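Local coordinates for hypothetical conserved protein TTC0263 (Thermus thermophilus, PDB 2PL2) that is of unknown function but folds as an all-helical array of tetratricopeptide repeats, a scaffold that in other proteins commonly serves partner binding, at residues R30-N35 with P39-W44; T48-G53 with S80-A85; G98-A103 with G125-L130; S140-L145 with E159-M164. All blocks are in the same frame, centred on the assembly; numbering follows the deposited sequence.

The four contacts come in series along an all-helical tetratricopeptide repeat chain. Contact 1 joins helix 21-32 to helix 39-51, and contact 2 uses the far end of that same helix to reach helix 73-88; their centres are about 17 Å apart. Contact 3, between helices 93-113 and 118-130, has its centre about 14 Å from that of contact 2 and touches it through Tyr83 and Val84. Contact 4, between helices 134-147 and 151-164, is centred about 14 Å from the centre of contact 3, which it meets at Tyr128 and Ser140. The centres of contacts 1 and 4 are about 34 Å apart, so successive helix pairings make up one continuous array.

Contact 1 of 4, residues R30-N35 with P39-W44; sequences RALKEN and PEALYW
At a helix-to-helix turn of the tetratricopeptide repeat array, Ala31 and Leu32 near the end of helix 21-32 meet Ala41 and Leu42 in the first turn of helix 39-51. The two segments come closest in backbone at Ala31 and Ala41, whose CA atoms are 6.3 Å apart. Both methyls point at the opposite segment, and Ala31 CB comes to 4.0 Å from Ala41 CB. Leu32 makes the larger contribution. Its CG stands beside its own backbone N (chi1 -67°), which sends the isobutyl group across the gap, and the CD2 branch leads: it lies 3.6 Å from Ala41 CB. The same methyl reaches over to the next residue, 4.1 Å from Leu42 CG, and so sits against both side chains at once. No hydrogen bond crosses between the segments; the join is purely apolar. The connection itself is tied polar-fashion, since Asn35 OD1 accepts a hydrogen bond from Asp38 N just ahead of the second helix. Leu42 also touches Asn61 of helix 55-68. Two alanine methyls in contact, with a leucine beside them, are consistent with the close packing of successive helices in a tetratricopeptide repeat array.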
loop_
_atom_site.group_PDB
_atom_site.type_symbol
_atom_site.label_atom_id
_atom_site.label_comp_id
_atom_site.label_asym_id
_atom_site.label_seq_id
_atom_site.Cartn_x
_atom_site.Cartn_y
_atom_site.Cartn_z
ATOM N N ARG A 30 -15.597 7.423 14.272
ATOM C CA ARG A 30 -16.409 8.365 15.036
ATOM C C ARG A 30 -17.741 8.590 14.313
ATOM O O ARG A 30 -18.747 8.925 14.931
ATOM C CB ARG A 30 -15.677 9.700 15.181
ATOM C CG ARG A 30 -14.531 9.684 16.184
ATOM C CD ARG A 30 -13.674 10.944 16.071
ATOM N NE ARG A 30 -14.492 12.155 16.066
ATOM C CZ ARG A 30 -14.021 13.379 15.842
ATOM N NH1 ARG A 30 -12.724 13.565 15.607
ATOM N NH2 ARG A 30 -14.852 14.418 15.842
ATOM N N ALA A 31 -17.724 8.404 12.997
ATOM C CA ALA A 31 -18.902 8.581 12.162
ATOM C C ALA A 31 -19.877 7.463 12.459
ATOM O O ALA A 31 -21.092 7.656 12.440
ATOM C CB ALA A 31 -18.507 8.555 10.684
ATOM N N LEU A 32 -19.326 6.288 12.725
ATOM C CA LEU A 32 -20.126 5.123 13.042
ATOM C C LEU A 32 -20.654 5.154 14.477
ATOM O O LEU A 32 -21.790 4.767 14.727
ATOM C CB LEU A 32 -19.292 3.882 12.817
ATOM C CG LEU A 32 -18.969 3.689 11.344
ATOM C CD1 LEU A 32 -17.861 2.671 11.213
ATOM C CD2 LEU A 32 -20.230 3.255 10.593
ATOM N N LYS A 33 -19.842 5.620 15.421
ATOM C CA LYS A 33 -20.294 5.680 16.801
ATOM C C LYS A 33 -21.482 6.620 16.927
ATOM O O LYS A 33 -22.163 6.622 17.949
ATOM C CB LYS A 33 -19.168 6.133 17.736
ATOM C CG LYS A 33 -19.548 6.065 19.213
ATOM C CD LYS A 33 -18.379 6.386 20.147
ATOM C CE LYS A 33 -17.317 5.272 20.179
ATOM N NZ LYS A 33 -17.744 4.048 20.924
ATOM N N GLU A 34 -21.735 7.417 15.892
ATOM C CA GLU A 34 -22.859 8.344 15.918
ATOM C C GLU A 34 -24.041 7.787 15.140
ATOM O O GLU A 34 -25.191 8.076 15.457
ATOM C CB GLU A 34 -22.470 9.702 15.324
ATOM C CG GLU A 34 -21.467 10.525 16.141
ATOM C CD GLU A 34 -21.910 10.798 17.578
ATOM O OE1 GLU A 34 -23.063 11.232 17.808
ATOM O OE2 GLU A 34 -21.082 10.596 18.485
ATOM N N ASN A 35 -23.741 6.986 14.126
ATOM C CA ASN A 35 -24.749 6.376 13.264
ATOM C C ASN A 35 -24.171 5.013 12.872
ATOM O O ASN A 35 -23.726 4.816 11.744
ATOM C CB ASN A 35 -24.945 7.245 12.022
ATOM C CG ASN A 35 -26.124 6.809 11.171
ATOM O OD1 ASN A 35 -26.372 5.618 10.978
ATOM N ND2 ASN A 35 -26.844 7.783 10.637
ATOM N N PRO A 39 -24.506 3.064 5.819
ATOM C CA PRO A 39 -23.679 2.382 4.819
ATOM C C PRO A 39 -22.548 3.244 4.244
ATOM O O PRO A 39 -21.472 2.731 3.929
ATOM C CB PRO A 39 -24.704 1.966 3.759
ATOM C CG PRO A 39 -25.692 3.063 3.816
ATOM C CD PRO A 39 -25.869 3.281 5.303
ATOM N N GLU A 40 -22.798 4.546 4.098
ATOM C CA GLU A 40 -21.790 5.448 3.564
ATOM C C GLU A 40 -20.540 5.481 4.447
ATOM O O GLU A 40 -19.425 5.425 3.932
ATOM C CB GLU A 40 -22.352 6.856 3.393
ATOM C CG GLU A 40 -21.310 7.843 2.877
ATOM C CD GLU A 40 -21.910 9.150 2.382
ATOM O OE1 GLU A 40 -22.810 9.707 3.057
ATOM O OE2 GLU A 40 -21.460 9.629 1.315
ATOM N N ALA A 41 -20.712 5.554 5.765
ATOM C CA ALA A 41 -19.555 5.549 6.656
ATOM C C ALA A 41 -18.838 4.196 6.559
ATOM O O ALA A 41 -17.605 4.160 6.454
ATOM C CB ALA A 41 -19.984 5.830 8.095
ATOM N N LEU A 42 -19.611 3.103 6.570
ATOM C CA LEU A 42 -19.074 1.734 6.478
ATOM C C LEU A 42 -18.329 1.538 5.173
ATOM O O LEU A 42 -17.340 0.809 5.097
ATOM C CB LEU A 42 -20.200 0.693 6.528
ATOM C CG LEU A 42 -20.883 0.271 7.826
ATOM C CD1 LEU A 42 -22.039 -0.683 7.497
ATOM C CD2 LEU A 42 -19.879 -0.414 8.742
ATOM N N TYR A 43 -18.858 2.158 4.127
ATOM C CA TYR A 43 -18.247 2.084 2.809
ATOM C C TYR A 43 -16.864 2.737 2.876
ATOM O O TYR A 43 -15.860 2.117 2.523
ATOM C CB TYR A 43 -19.109 2.821 1.774
ATOM C CG TYR A 43 -18.341 3.230 0.528
ATOM C CD1 TYR A 43 -17.946 2.287 -0.418
ATOM C CD2 TYR A 43 -18.007 4.566 0.308
ATOM C CE1 TYR A 43 -17.238 2.665 -1.560
ATOM C CE2 TYR A 43 -17.297 4.954 -0.818
ATOM C CZ TYR A 43 -16.917 4.003 -1.754
ATOM O OH TYR A 43 -16.216 4.402 -2.874
ATOM N N TRP A 44 -16.826 3.987 3.332
ATOM C CA TRP A 44 -15.568 4.713 3.427
ATOM C C TRP A 44 -14.615 4.035 4.397
ATOM O O TRP A 44 -13.416 3.936 4.129
ATOM C CB TRP A 44 -15.814 6.158 3.840
ATOM C CG TRP A 44 -16.266 6.996 2.698
ATOM C CD1 TRP A 44 -17.496 7.563 2.524
ATOM C CD2 TRP A 44 -15.501 7.333 1.532
ATOM N NE1 TRP A 44 -17.545 8.231 1.319
ATOM C CE2 TRP A 44 -16.337 8.102 0.693
ATOM C CE3 TRP A 44 -14.196 7.055 1.119
ATOM C CZ2 TRP A 44 -15.902 8.596 -0.540
ATOM C CZ3 TRP A 44 -13.766 7.546 -0.112
ATOM C CH2 TRP A 44 -14.617 8.305 -0.926
#

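Contact 2 of 4, residues T48-G53 with S80-A85; sequences TQLKLG and SEAYVA
Leu50, in the last turn of helix 39-51, packs on Glu81 and Ala82 of helix 73-88, joining two helices of the tetratricopeptide repeat array that are separated along the chain by helix 55-68. The contact with Ala82 belongs to one branch of the leucine, CD2. Leu50 CD2 lies against the backbone of the opposite helix, 3.6 Å from Ala82 CA, and is 4.0 Å from Ala82 CB. The small alanine lets the leucine come right up to the helix surface, and the CA atoms of Leu50 and Ala82 are 6.9 Å apart. The other branch meets a mixed surface. Leu50 CD1 touches Glu81 CB at 3.8 Å, and the two side chains cross at about a right angle. A moderate bend at chi2 (140°) leaves Glu81 OE1 near the CD1 methyl of Leu50. Lys51 NZ and Glu81 OE1, of opposite charge, are 6.8 Å apart and make no salt bridge; the lysine is hydrogen-bonded to Tyr16 OH. The backbone beyond Leu50 closes its helix with a Schellman motif, in which Gly53, at positive phi, is the C-prime residue. Leu50 is used twice: its O accepts a hydrogen bond from Gly53 N at 3.1 Å, while its CD1 methyl lies 3.6 Å from Glu81 OE1.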
loop_
_atom_site.group_PDB
_atom_site.type_symbol
_atom_site.label_atom_id
_atom_site.label_comp_id
_atom_site.label_asym_id
_atom_site.label_seq_id
_atom_site.Cartn_x
_atom_site.Cartn_y
_atom_site.Cartn_z
ATOM N N THR A 48 -10.959 2.652 3.458
ATOM C CA THR A 48 -9.773 3.030 4.204
ATOM C C THR A 48 -9.049 1.797 4.768
ATOM O O THR A 48 -7.820 1.777 4.838
ATOM C CB THR A 48 -10.144 3.975 5.339
ATOM O OG1 THR A 48 -10.977 5.024 4.824
ATOM C CG2 THR A 48 -8.887 4.581 5.953
ATOM N N GLN A 49 -9.808 0.772 5.149
ATOM C CA GLN A 49 -9.228 -0.454 5.683
ATOM C C GLN A 49 -8.424 -1.195 4.619
ATOM O O GLN A 49 -7.375 -1.769 4.907
ATOM C CB GLN A 49 -10.332 -1.366 6.233
ATOM C CG GLN A 49 -11.091 -0.771 7.423
ATOM C CD GLN A 49 -12.179 -1.679 7.950
ATOM O OE1 GLN A 49 -13.011 -2.168 7.186
ATOM N NE2 GLN A 49 -12.189 -1.902 9.262
ATOM N N LEU A 50 -8.921 -1.193 3.384
ATOM C CA LEU A 50 -8.217 -1.862 2.291
ATOM C C LEU A 50 -6.862 -1.172 2.105
ATOM O O LEU A 50 -5.840 -1.833 1.941
ATOM C CB LEU A 50 -9.035 -1.778 0.995
ATOM C CG LEU A 50 -10.291 -2.649 0.834
ATOM C CD1 LEU A 50 -11.183 -2.068 -0.251
ATOM C CD2 LEU A 50 -9.895 -4.083 0.495
ATOM N N LYS A 51 -6.869 0.160 2.140
ATOM C CA LYS A 51 -5.654 0.954 1.987
ATOM C C LYS A 51 -4.678 0.660 3.121
ATOM O O LYS A 51 -3.476 0.580 2.904
ATOM C CB LYS A 51 -5.989 2.454 1.966
ATOM C CG LYS A 51 -6.645 2.924 0.684
ATOM C CD LYS A 51 -5.682 2.799 -0.501
ATOM C CE LYS A 51 -6.412 2.825 -1.848
ATOM N NZ LYS A 51 -7.255 4.042 -2.058
ATOM N N LEU A 52 -5.200 0.489 4.332
ATOM C CA LEU A 52 -4.355 0.195 5.488
ATOM C C LEU A 52 -4.063 -1.302 5.619
ATOM O O LEU A 52 -3.694 -1.781 6.686
ATOM C CB LEU A 52 -5.012 0.722 6.773
ATOM C CG LEU A 52 -5.260 2.233 6.842
ATOM C CD1 LEU A 52 -5.852 2.617 8.200
ATOM C CD2 LEU A 52 -3.943 2.971 6.598
ATOM N N GLY A 53 -4.236 -2.042 4.532
ATOM C CA GLY A 53 -3.974 -3.473 4.559
ATOM C C GLY A 53 -4.862 -4.320 5.463
ATOM O O GLY A 53 -4.556 -5.490 5.701
ATOM N N SER A 80 -15.620 -6.143 -3.814
ATOM C CA SER A 80 -14.881 -6.466 -5.027
ATOM C C SER A 80 -13.368 -6.306 -4.876
ATOM O O SER A 80 -12.598 -7.185 -5.271
ATOM C CB SER A 80 -15.367 -5.578 -6.167
ATOM O OG SER A 80 -14.505 -5.687 -7.277
ATOM N N GLU A 81 -12.943 -5.173 -4.323
ATOM C CA GLU A 81 -11.520 -4.907 -4.131
ATOM C C GLU A 81 -10.936 -5.819 -3.056
ATOM O O GLU A 81 -9.775 -6.218 -3.126
ATOM C CB GLU A 81 -11.311 -3.443 -3.744
ATOM C CG GLU A 81 -11.422 -2.483 -4.913
ATOM C CD GLU A 81 -12.156 -1.209 -4.553
ATOM O OE1 GLU A 81 -11.897 -0.685 -3.445
ATOM O OE2 GLU A 81 -12.980 -0.728 -5.377
ATOM N N ALA A 82 -11.754 -6.151 -2.064
ATOM C CA ALA A 82 -11.333 -7.021 -0.986
ATOM C C ALA A 82 -10.933 -8.394 -1.518
ATOM O O ALA A 82 -9.938 -8.967 -1.065
ATOM C CB ALA A 82 -12.447 -7.148 0.039
ATOM N N TYR A 83 -11.688 -8.918 -2.482
ATOM C CA TYR A 83 -11.357 -10.226 -3.050
ATOM C C TYR A 83 -10.053 -10.186 -3.842
ATOM O O TYR A 83 -9.306 -11.171 -3.875
ATOM C CB TYR A 83 -12.483 -10.745 -3.953
ATOM C CG TYR A 83 -13.665 -11.274 -3.181
ATOM C CD1 TYR A 83 -13.510 -12.314 -2.256
ATOM C CD2 TYR A 83 -14.931 -10.711 -3.336
ATOM C CE1 TYR A 83 -14.582 -12.764 -1.501
ATOM C CE2 TYR A 83 -16.007 -11.155 -2.585
ATOM C CZ TYR A 83 -15.830 -12.182 -1.671
ATOM O OH TYR A 83 -16.893 -12.609 -0.913
ATOM N N VAL A 84 -9.788 -9.056 -4.494
ATOM C CA VAL A 84 -8.558 -8.896 -5.265
ATOM C C VAL A 84 -7.349 -8.886 -4.322
ATOM O O VAL A 84 -6.327 -9.498 -4.610
ATOM C CB VAL A 84 -8.567 -7.581 -6.096
ATOM C CG1 VAL A 84 -7.197 -7.344 -6.703
ATOM C CG2 VAL A 84 -9.629 -7.659 -7.197
ATOM N N ALA A 85 -7.471 -8.189 -3.200
ATOM C CA ALA A 85 -6.377 -8.130 -2.249
ATOM C C ALA A 85 -6.062 -9.556 -1.824
ATOM O O ALA A 85 -4.903 -9.967 -1.797
ATOM C CB ALA A 85 -6.774 -7.284 -1.038
#

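Contact 3 of 4, residues G98-A103 with G125-L130; sequences GYLEQA and GLVYAL
Leu100 and Ala103 of helix 93-113 face Val127 and Leu130 of helix 118-130 across an antiparallel helical hairpin. The axes of the two short segments approach to 9.8 Å, with 156° between their directions, and the chains are nearest at Leu100 and Val127. Coming first along the helix, Leu100 does most of the work. Its chi1 of -114° departs from the usual staggered positions and swings the isobutyl group onto Leu130, which it crosses at about a right angle. The CD2 methyl is the one that presses in, 3.7 Å from Leu130 CB and equally near the carbonyl oxygen of that residue. The other methyl, CD1, meets Leu130 CD1 at 4.1 Å. The backbone of Leu100 takes part as well: its O atom is touched by Val127 CG1 at 3.6 Å, a van der Waals contact of a methyl with a polar backbone atom. One turn later comes Ala103, whose CB is 4.2 Å from Val127 CG2. The valine thus spans the turn, with one methyl on Leu100 and the other on Ala103; CG1 is anti to its own backbone N (chi1 174°), and this fork is what divides the branches between them. No hydrogen bond joins the two segments. Helix 73-88 covers one side of the hairpin, where Tyr87 touches both Leu100 and Leu130 and Val84 packs on Leu130; on another side, Tyr128 and Ala129 carry helix 118-130 onto helix 134-147.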
loop_
_atom_site.group_PDB
_atom_site.type_symbol
_atom_site.label_atom_id
_atom_site.label_comp_id
_atom_site.label_asym_id
_atom_site.label_seq_id
_atom_site.Cartn_x
_atom_site.Cartn_y
_atom_site.Cartn_z
ATOM N N GLY A 98 -10.264 -18.418 -7.393
ATOM C CA GLY A 98 -11.581 -18.402 -6.783
ATOM C C GLY A 98 -11.976 -17.005 -6.352
ATOM O O GLY A 98 -13.042 -16.508 -6.727
ATOM N N TYR A 99 -11.110 -16.373 -5.564
ATOM C CA TYR A 99 -11.343 -15.016 -5.074
ATOM C C TYR A 99 -11.627 -14.035 -6.228
ATOM O O TYR A 99 -12.509 -13.185 -6.135
ATOM C CB TYR A 99 -10.121 -14.526 -4.294
ATOM C CG TYR A 99 -9.817 -15.267 -3.003
ATOM C CD1 TYR A 99 -10.699 -15.234 -1.922
ATOM C CD2 TYR A 99 -8.614 -15.957 -2.843
ATOM C CE1 TYR A 99 -10.388 -15.872 -0.717
ATOM C CE2 TYR A 99 -8.296 -16.591 -1.651
ATOM C CZ TYR A 99 -9.186 -16.547 -0.591
ATOM O OH TYR A 99 -8.880 -17.207 0.575
ATOM N N LEU A 100 -10.865 -14.164 -7.310
ATOM C CA LEU A 100 -11.006 -13.308 -8.480
ATOM C C LEU A 100 -12.348 -13.584 -9.121
ATOM O O LEU A 100 -13.025 -12.676 -9.612
ATOM C CB LEU A 100 -9.885 -13.611 -9.481
ATOM C CG LEU A 100 -8.800 -12.574 -9.806
ATOM C CD1 LEU A 100 -8.439 -11.743 -8.587
ATOM C CD2 LEU A 100 -7.575 -13.320 -10.355
ATOM N N GLU A 101 -12.718 -14.860 -9.117
ATOM C CA GLU A 101 -13.988 -15.308 -9.680
ATOM C C GLU A 101 -15.123 -14.656 -8.893
ATOM O O GLU A 101 -16.129 -14.234 -9.477
ATOM C CB GLU A 101 -14.087 -16.826 -9.573
ATOM C CG GLU A 101 -14.890 -17.488 -10.670
ATOM C CD GLU A 101 -14.107 -17.617 -11.957
ATOM O OE1 GLU A 101 -12.925 -18.040 -11.890
ATOM O OE2 GLU A 101 -14.676 -17.309 -13.033
ATOM N N GLN A 102 -14.947 -14.563 -7.572
ATOM C CA GLN A 102 -15.947 -13.942 -6.699
ATOM C C GLN A 102 -16.048 -12.455 -6.981
ATOM O O GLN A 102 -17.139 -11.873 -6.928
ATOM C CB GLN A 102 -15.596 -14.144 -5.216
ATOM C CG GLN A 102 -15.570 -15.594 -4.768
ATOM C CD GLN A 102 -15.531 -15.733 -3.252
ATOM O OE1 GLN A 102 -16.518 -15.454 -2.566
ATOM N NE2 GLN A 102 -14.390 -16.155 -2.723
ATOM N N ALA A 103 -14.897 -11.844 -7.261
ATOM C CA ALA A 103 -14.831 -10.418 -7.564
ATOM C C ALA A 103 -15.576 -10.135 -8.862
ATOM O O ALA A 103 -16.266 -9.127 -8.971
ATOM C CB ALA A 103 -13.370 -9.956 -7.663
ATOM N N GLY A 125 -12.321 -4.675 -15.475
ATOM C CA GLY A 125 -11.176 -4.830 -16.360
ATOM C C GLY A 125 -9.924 -5.238 -15.604
ATOM O O GLY A 125 -9.159 -6.093 -16.045
ATOM N N LEU A 126 -9.722 -4.626 -14.443
ATOM C CA LEU A 126 -8.571 -4.928 -13.604
ATOM C C LEU A 126 -8.647 -6.378 -13.137
ATOM O O LEU A 126 -7.620 -7.029 -12.935
ATOM C CB LEU A 126 -8.551 -3.989 -12.397
ATOM C CG LEU A 126 -7.282 -3.943 -11.536
ATOM C CD1 LEU A 126 -7.432 -2.846 -10.475
ATOM C CD2 LEU A 126 -7.038 -5.296 -10.877
ATOM N N VAL A 127 -9.867 -6.884 -12.974
ATOM C CA VAL A 127 -10.075 -8.258 -12.535
ATOM C C VAL A 127 -9.823 -9.248 -13.667
ATOM O O VAL A 127 -9.211 -10.300 -13.455
ATOM C CB VAL A 127 -11.505 -8.454 -11.968
ATOM C CG1 VAL A 127 -11.752 -9.935 -11.658
ATOM C CG2 VAL A 127 -11.679 -7.616 -10.705
ATOM N N TYR A 128 -10.291 -8.924 -14.868
ATOM C CA TYR A 128 -10.053 -9.798 -16.014
ATOM C C TYR A 128 -8.558 -9.914 -16.295
ATOM O O TYR A 128 -8.075 -10.975 -16.701
ATOM C CB TYR A 128 -10.749 -9.264 -17.259
ATOM C CG TYR A 128 -12.215 -9.592 -17.335
ATOM C CD1 TYR A 128 -12.666 -10.909 -17.214
ATOM C CD2 TYR A 128 -13.149 -8.596 -17.557
ATOM C CE1 TYR A 128 -14.016 -11.221 -17.316
ATOM C CE2 TYR A 128 -14.501 -8.895 -17.665
ATOM C CZ TYR A 128 -14.926 -10.210 -17.541
ATOM O OH TYR A 128 -16.260 -10.486 -17.645
ATOM N N ALA A 129 -7.828 -8.820 -16.085
ATOM C CA ALA A 129 -6.385 -8.823 -16.310
ATOM C C ALA A 129 -5.706 -9.785 -15.329
ATOM O O ALA A 129 -4.908 -10.628 -15.728
ATOM C CB ALA A 129 -5.827 -7.413 -16.144
ATOM N N LEU A 130 -6.027 -9.657 -14.044
ATOM C CA LEU A 130 -5.450 -10.537 -13.030
ATOM C C LEU A 130 -5.763 -11.981 -13.388
ATOM O O LEU A 130 -5.027 -12.894 -13.008
ATOM C CB LEU A 130 -6.014 -10.198 -11.650
ATOM C CG LEU A 130 -5.669 -8.782 -11.181
ATOM C CD1 LEU A 130 -6.412 -8.446 -9.902
ATOM C CD2 LEU A 130 -4.162 -8.675 -10.970
#

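Contact 4 of 4, residues S140-L145 with E159-M164; sequences SLKQAL and ELYLSM
The backbones of helices 134-147 and 151-164 stay well apart here, the nearest CA atoms, those of Leu141 and Leu160, being 9.0 Å from each other, so side chains bridge the gap. Leu141 extends its CD1 methyl to Leu160, 4.0 Å from CD2 and close to CB as well. Leu160 has CG anti to the backbone N (chi1 176°), which brings its CD2 methyl to Leu141, while CD1 lies by Ala129 of helix 118-130. Beside this apolar pair, Lys142 runs out extended and crosses Tyr161 at about a right angle; its CE carbon is 3.7 Å from Tyr161 OH. The polar ends share an outside partner: Glu138 OE1 forms a salt bridge with Lys142 NZ and a weak hydrogen bond with Tyr161 OH. Within the second helix, Ser163 OG donates to Leu160 O at 2.6 Å, approaching 38° above the carbonyl plane. That oxygen also accepts a hydrogen bond from Met164 N, on the same face of its plane, and is therefore gripped twice. Around the contact, Tyr161 continues onto helix 167-180 at Ala170 and Gln173, Leu141 also touches Leu122 of helix 118-130, and Glu159 forms a salt bridge with Arg20 of the second subunit.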
loop_
_atom_site.group_PDB
_atom_site.type_symbol
_atom_site.label_atom_id
_atom_site.label_comp_id
_atom_site.label_asym_id
_atom_site.label_seq_id
_atom_site.Cartn_x
_atom_site.Cartn_y
_atom_site.Cartn_z
ATOM N N SER A 140 -13.601 -4.015 -21.170
ATOM C CA SER A 140 -14.166 -3.442 -19.952
ATOM C C SER A 140 -13.558 -2.077 -19.694
ATOM O O SER A 140 -14.265 -1.127 -19.352
ATOM C CB SER A 140 -13.886 -4.349 -18.756
ATOM O OG SER A 140 -14.138 -5.698 -19.082
ATOM N N LEU A 141 -12.239 -1.982 -19.847
ATOM C CA LEU A 141 -11.560 -0.710 -19.637
ATOM C C LEU A 141 -12.005 0.314 -20.672
ATOM O O LEU A 141 -12.288 1.465 -20.336
ATOM C CB LEU A 141 -10.044 -0.900 -19.672
ATOM C CG LEU A 141 -9.517 -1.687 -18.467
ATOM C CD1 LEU A 141 -7.990 -1.664 -18.452
ATOM C CD2 LEU A 141 -10.059 -1.083 -17.179
ATOM N N LYS A 142 -12.080 -0.108 -21.931
ATOM C CA LYS A 142 -12.531 0.794 -22.981
ATOM C C LYS A 142 -13.945 1.199 -22.628
ATOM O O LYS A 142 -14.336 2.356 -22.796
ATOM C CB LYS A 142 -12.485 0.106 -24.344
ATOM C CG LYS A 142 -11.066 -0.075 -24.828
ATOM C CD LYS A 142 -10.964 -0.436 -26.288
ATOM C CE LYS A 142 -9.496 -0.448 -26.705
ATOM N NZ LYS A 142 -9.275 -0.794 -28.142
ATOM N N GLN A 143 -14.701 0.240 -22.106
ATOM C CA GLN A 143 -16.072 0.503 -21.700
ATOM C C GLN A 143 -16.011 1.574 -20.620
ATOM O O GLN A 143 -16.692 2.593 -20.704
ATOM C CB GLN A 143 -16.712 -0.774 -21.147
ATOM C CG GLN A 143 -18.129 -1.030 -21.616
ATOM C CD GLN A 143 -19.054 0.146 -21.368
ATOM O OE1 GLN A 143 -18.881 1.221 -21.955
ATOM N NE2 GLN A 143 -20.054 -0.052 -20.505
ATOM N N ALA A 144 -15.165 1.343 -19.618
ATOM C CA ALA A 144 -14.990 2.289 -18.514
ATOM C C ALA A 144 -14.712 3.679 -19.056
ATOM O O ALA A 144 -15.351 4.648 -18.662
ATOM C CB ALA A 144 -13.835 1.845 -17.616
ATOM N N LEU A 145 -13.749 3.752 -19.966
ATOM C CA LEU A 145 -13.322 4.997 -20.607
ATOM C C LEU A 145 -14.448 5.679 -21.373
ATOM O O LEU A 145 -14.598 6.890 -21.314
ATOM C CB LEU A 145 -12.161 4.686 -21.548
ATOM C CG LEU A 145 -11.112 5.739 -21.883
ATOM C CD1 LEU A 145 -10.571 6.404 -20.624
ATOM C CD2 LEU A 145 -10.003 5.044 -22.636
ATOM N N GLU A 159 -1.441 0.306 -18.336
ATOM C CA GLU A 159 -1.008 -0.876 -17.594
ATOM C C GLU A 159 -1.383 -2.163 -18.288
ATOM O O GLU A 159 -0.558 -3.064 -18.385
ATOM C CB GLU A 159 -1.598 -0.864 -16.183
ATOM C CG GLU A 159 -0.743 -0.110 -15.194
ATOM C CD GLU A 159 0.620 -0.748 -15.030
ATOM O OE1 GLU A 159 0.674 -1.901 -14.561
ATOM O OE2 GLU A 159 1.633 -0.100 -15.371
ATOM N N LEU A 160 -2.623 -2.265 -18.760
ATOM C CA LEU A 160 -3.036 -3.478 -19.477
ATOM C C LEU A 160 -2.255 -3.648 -20.794
ATOM O O LEU A 160 -2.113 -4.757 -21.297
ATOM C CB LEU A 160 -4.536 -3.454 -19.778
ATOM C CG LEU A 160 -5.058 -4.628 -20.621
ATOM C CD1 LEU A 160 -4.768 -5.962 -19.932
ATOM C CD2 LEU A 160 -6.545 -4.444 -20.882
ATOM N N TYR A 161 -1.744 -2.549 -21.349
ATOM C CA TYR A 161 -0.975 -2.633 -22.586
ATOM C C TYR A 161 0.441 -3.119 -22.338
ATOM O O TYR A 161 1.043 -3.777 -23.199
ATOM C CB TYR A 161 -0.963 -1.290 -23.308
ATOM C CG TYR A 161 -2.273 -0.997 -23.983
ATOM C CD1 TYR A 161 -3.005 -2.024 -24.563
ATOM C CD2 TYR A 161 -2.781 0.294 -24.049
ATOM C CE1 TYR A 161 -4.206 -1.783 -25.184
ATOM C CE2 TYR A 161 -3.996 0.551 -24.678
ATOM C CZ TYR A 161 -4.702 -0.504 -25.241
ATOM O OH TYR A 161 -5.911 -0.304 -25.845
ATOM N N LEU A 162 0.978 -2.801 -21.165
ATOM C CA LEU A 162 2.314 -3.268 -20.825
ATOM C C LEU A 162 2.239 -4.772 -20.584
ATOM O O LEU A 162 3.150 -5.518 -20.942
ATOM C CB LEU A 162 2.846 -2.539 -19.588
ATOM C CG LEU A 162 3.348 -1.124 -19.900
ATOM C CD1 LEU A 162 3.876 -0.457 -18.654
ATOM C CD2 LEU A 162 4.439 -1.211 -20.948
ATOM N N SER A 163 1.127 -5.212 -20.005
ATOM C CA SER A 163 0.904 -6.629 -19.724
ATOM C C SER A 163 0.732 -7.415 -21.026
ATOM O O SER A 163 1.209 -8.545 -21.146
ATOM C CB SER A 163 -0.352 -6.814 -18.868
ATOM O OG SER A 163 -1.525 -6.676 -19.655
ATOM N N MET A 164 0.037 -6.809 -21.990
ATOM C CA MET A 164 -0.203 -7.437 -23.285
ATOM C C MET A 164 1.005 -7.319 -24.212
ATOM O O MET A 164 1.126 -8.069 -25.185
ATOM C CB MET A 164 -1.427 -6.811 -23.972
ATOM C CG MET A 164 -2.751 -7.098 -23.298
ATOM S SD MET A 164 -4.154 -6.424 -24.191
ATOM C CE MET A 164 -4.224 -4.862 -23.527
#